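Local coordinates for protein DMATS type aromatic prenyltransferase (Micromonospora olivasterospora, PDB 6ZRY) that probably transfers a dimethylallyl group to the 6-position of the indole of tryptophan, as a bacterial member of the DMATS-type aromatic prenyltransferases, at residues L326-S331 with Y344-A349. Sequence-based numbering, arbitrary orientation.
Sequences LIAHVS and YLSAEA. With TRP (tryptophan), chain C.
H329 and Y344 pack tightly where two antiparallel strands face the barrel interior. The imidazole turns its edge toward the phenol face, planes at 78° and centroids 5.7 Å apart, while H329 CB rests 3.5 Å from Y344 CD1. With CG beside the backbone N (chi1 -51°), the H329 ring rises from the sheet and lays one face against the indole of the bound tryptophan, NE2 3.2 Å from its CE2. At the far end of the phenol, Y344 OH and S331 OG share a hydrogen bond of 3.1 Å, which ties the tip of the side chain to the neighbouring strand. With an alanine at H329, the indole is likely to lose the imidazole face that covers it, and the phenol its edge-on neighbour. Backbone bonds A328 N to Y344 O and S346 N to L326 O (2.8 Å) join the strands, and I327 and L345 lie side by side beneath, toward helices 287-300 and 305-315. Packing thins toward partly exposed E348, whose OE1 comes no nearer L326 than 3.7 Å, at N, without a hydrogen bond, and forms its salt bridge with R318. The pairing is a beta hairpin of the ABBA barrel, whose inward face lines the tryptophan pocket with E62 and R281.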
loop_
_atom_site.group_PDB
_atom_site.type_symbol
_atom_site.label_atom_id
_atom_site.label_comp_id
_atom_site.label_asym_id
_atom_site.label_seq_id
_atom_site.Cartn_x
_atom_site.Cartn_y
_atom_site.Cartn_z
ATOM N N LEU A 326 -7.384 -8.965 9.847
ATOM C CA LEU A 326 -6.028 -8.700 10.380
ATOM C C LEU A 326 -5.059 -8.808 9.213
ATOM O O LEU A 326 -4.301 -7.862 8.971
ATOM C CB LEU A 326 -5.636 -9.686 11.489
ATOM C CG LEU A 326 -4.162 -9.624 11.874
ATOM C CD1 LEU A 326 -3.804 -8.288 12.483
ATOM C CD2 LEU A 326 -3.793 -10.755 12.795
ATOM N N ILE A 327 -5.108 -9.926 8.491
ATOM C CA ILE A 327 -4.329 -10.085 7.241
ATOM C C ILE A 327 -5.176 -9.465 6.123
ATOM O O ILE A 327 -6.091 -10.108 5.638
ATOM C CB ILE A 327 -3.943 -11.551 6.991
ATOM C CG1 ILE A 327 -3.238 -12.147 8.210
ATOM C CG2 ILE A 327 -3.090 -11.654 5.731
ATOM C CD1 ILE A 327 -2.908 -13.610 8.083
ATOM N N ALA A 328 -4.905 -8.208 5.803
ATOM C CA ALA A 328 -5.768 -7.395 4.939
ATOM C C ALA A 328 -5.528 -7.744 3.460
ATOM O O ALA A 328 -6.492 -7.773 2.665
ATOM C CB ALA A 328 -5.482 -5.931 5.197
ATOM N N HIS A 329 -4.281 -7.933 3.123
ATOM C CA HIS A 329 -3.787 -8.217 1.762
ATOM C C HIS A 329 -2.587 -9.157 1.837
ATOM O O HIS A 329 -1.890 -9.198 2.877
ATOM C CB HIS A 329 -3.354 -6.957 1.022
ATOM C CG HIS A 329 -4.333 -5.848 1.007
ATOM N ND1 HIS A 329 -5.171 -5.643 -0.050
ATOM C CD2 HIS A 329 -4.576 -4.851 1.887
ATOM C CE1 HIS A 329 -5.910 -4.550 0.181
ATOM N NE2 HIS A 329 -5.573 -4.059 1.366
ATOM N N VAL A 330 -2.323 -9.850 0.744
ATOM C CA VAL A 330 -1.015 -10.503 0.528
ATOM C C VAL A 330 -0.622 -10.253 -0.915
ATOM O O VAL A 330 -1.530 -10.238 -1.784
ATOM C CB VAL A 330 -1.051 -12.010 0.874
ATOM C CG1 VAL A 330 -2.004 -12.763 -0.011
ATOM C CG2 VAL A 330 0.353 -12.608 0.814
ATOM N N SER A 331 0.649 -9.999 -1.152
ATOM C CA SER A 331 1.131 -9.577 -2.476
ATOM C C SER A 331 2.361 -10.369 -2.887
ATOM O O SER A 331 3.153 -10.758 -2.047
ATOM C CB SER A 331 1.377 -8.067 -2.536
ATOM O OG SER A 331 2.611 -7.728 -1.899
ATOM N N TYR A 344 0.119 -7.772 4.694
ATOM C CA TYR A 344 -0.400 -6.457 5.135
ATOM C C TYR A 344 -1.217 -6.744 6.381
ATOM O O TYR A 344 -2.158 -7.584 6.304
ATOM C CB TYR A 344 -1.143 -5.777 3.990
ATOM C CG TYR A 344 -0.287 -5.521 2.788
ATOM C CD1 TYR A 344 0.032 -6.554 1.932
ATOM C CD2 TYR A 344 0.207 -4.256 2.493
ATOM C CE1 TYR A 344 0.820 -6.355 0.815
ATOM C CE2 TYR A 344 1.020 -4.045 1.381
ATOM C CZ TYR A 344 1.297 -5.097 0.530
ATOM O OH TYR A 344 2.094 -4.960 -0.567
ATOM N N LEU A 345 -0.842 -6.120 7.495
ATOM C CA LEU A 345 -1.422 -6.390 8.828
ATOM C C LEU A 345 -2.149 -5.148 9.363
ATOM O O LEU A 345 -1.545 -4.052 9.425
ATOM C CB LEU A 345 -0.289 -6.834 9.754
ATOM C CG LEU A 345 0.414 -8.125 9.355
ATOM C CD1 LEU A 345 1.619 -8.385 10.263
ATOM C CD2 LEU A 345 -0.542 -9.300 9.412
ATOM N N SER A 346 -3.421 -5.316 9.703
ATOM C CA SER A 346 -4.302 -4.242 10.179
ATOM C C SER A 346 -4.039 -3.923 11.658
ATOM O O SER A 346 -3.896 -4.826 12.456
ATOM C CB SER A 346 -5.742 -4.610 9.976
ATOM O OG SER A 346 -6.005 -4.911 8.612
ATOM N N ALA A 347 -4.060 -2.652 12.006
ATOM C CA ALA A 347 -3.962 -2.184 13.399
ATOM C C ALA A 347 -5.179 -2.636 14.214
ATOM O O ALA A 347 -5.016 -2.899 15.396
ATOM C CB ALA A 347 -3.822 -0.683 13.402
ATOM N N GLU A 348 -6.356 -2.691 13.611
ATOM C CA GLU A 348 -7.622 -3.007 14.309
ATOM C C GLU A 348 -7.737 -2.130 15.573
ATOM O O GLU A 348 -8.144 -2.644 16.658
ATOM C CB GLU A 348 -7.689 -4.484 14.679
ATOM C CG GLU A 348 -7.676 -5.429 13.489
ATOM C CD GLU A 348 -7.852 -6.910 13.825
ATOM O OE1 GLU A 348 -8.509 -7.584 13.066
ATOM O OE2 GLU A 348 -7.243 -7.393 14.842
ATOM N N ALA A 349 -7.444 -0.848 15.449
ATOM C CA ALA A 349 -7.550 0.102 16.570
ATOM C C ALA A 349 -9.033 0.330 16.919
ATOM O O ALA A 349 -9.306 0.648 18.088
ATOM C CB ALA A 349 -6.834 1.389 16.257
HETATM N N TRP C . -7.680 -0.191 2.607
HETATM C CA TRP C . -7.656 0.221 1.161
HETATM C C TRP C . -8.067 -0.965 0.285
HETATM O O TRP C . -8.340 -0.773 -0.914
HETATM C CB TRP C . -6.277 0.778 0.758
HETATM C CG TRP C . -5.148 -0.198 0.860
HETATM C CD1 TRP C . -4.426 -0.515 1.980
HETATM C CD2 TRP C . -4.590 -0.985 -0.210
HETATM N NE1 TRP C . -3.468 -1.449 1.677
HETATM C CE2 TRP C . -3.534 -1.748 0.343
HETATM C CE3 TRP C . -4.866 -1.109 -1.579
HETATM C CZ2 TRP C . -2.774 -2.636 -0.422
HETATM C CZ3 TRP C . -4.113 -1.985 -2.333
HETATM C CH2 TRP C . -3.079 -2.730 -1.762
HETATM O OXT TRP C . -8.138 -2.118 0.765
#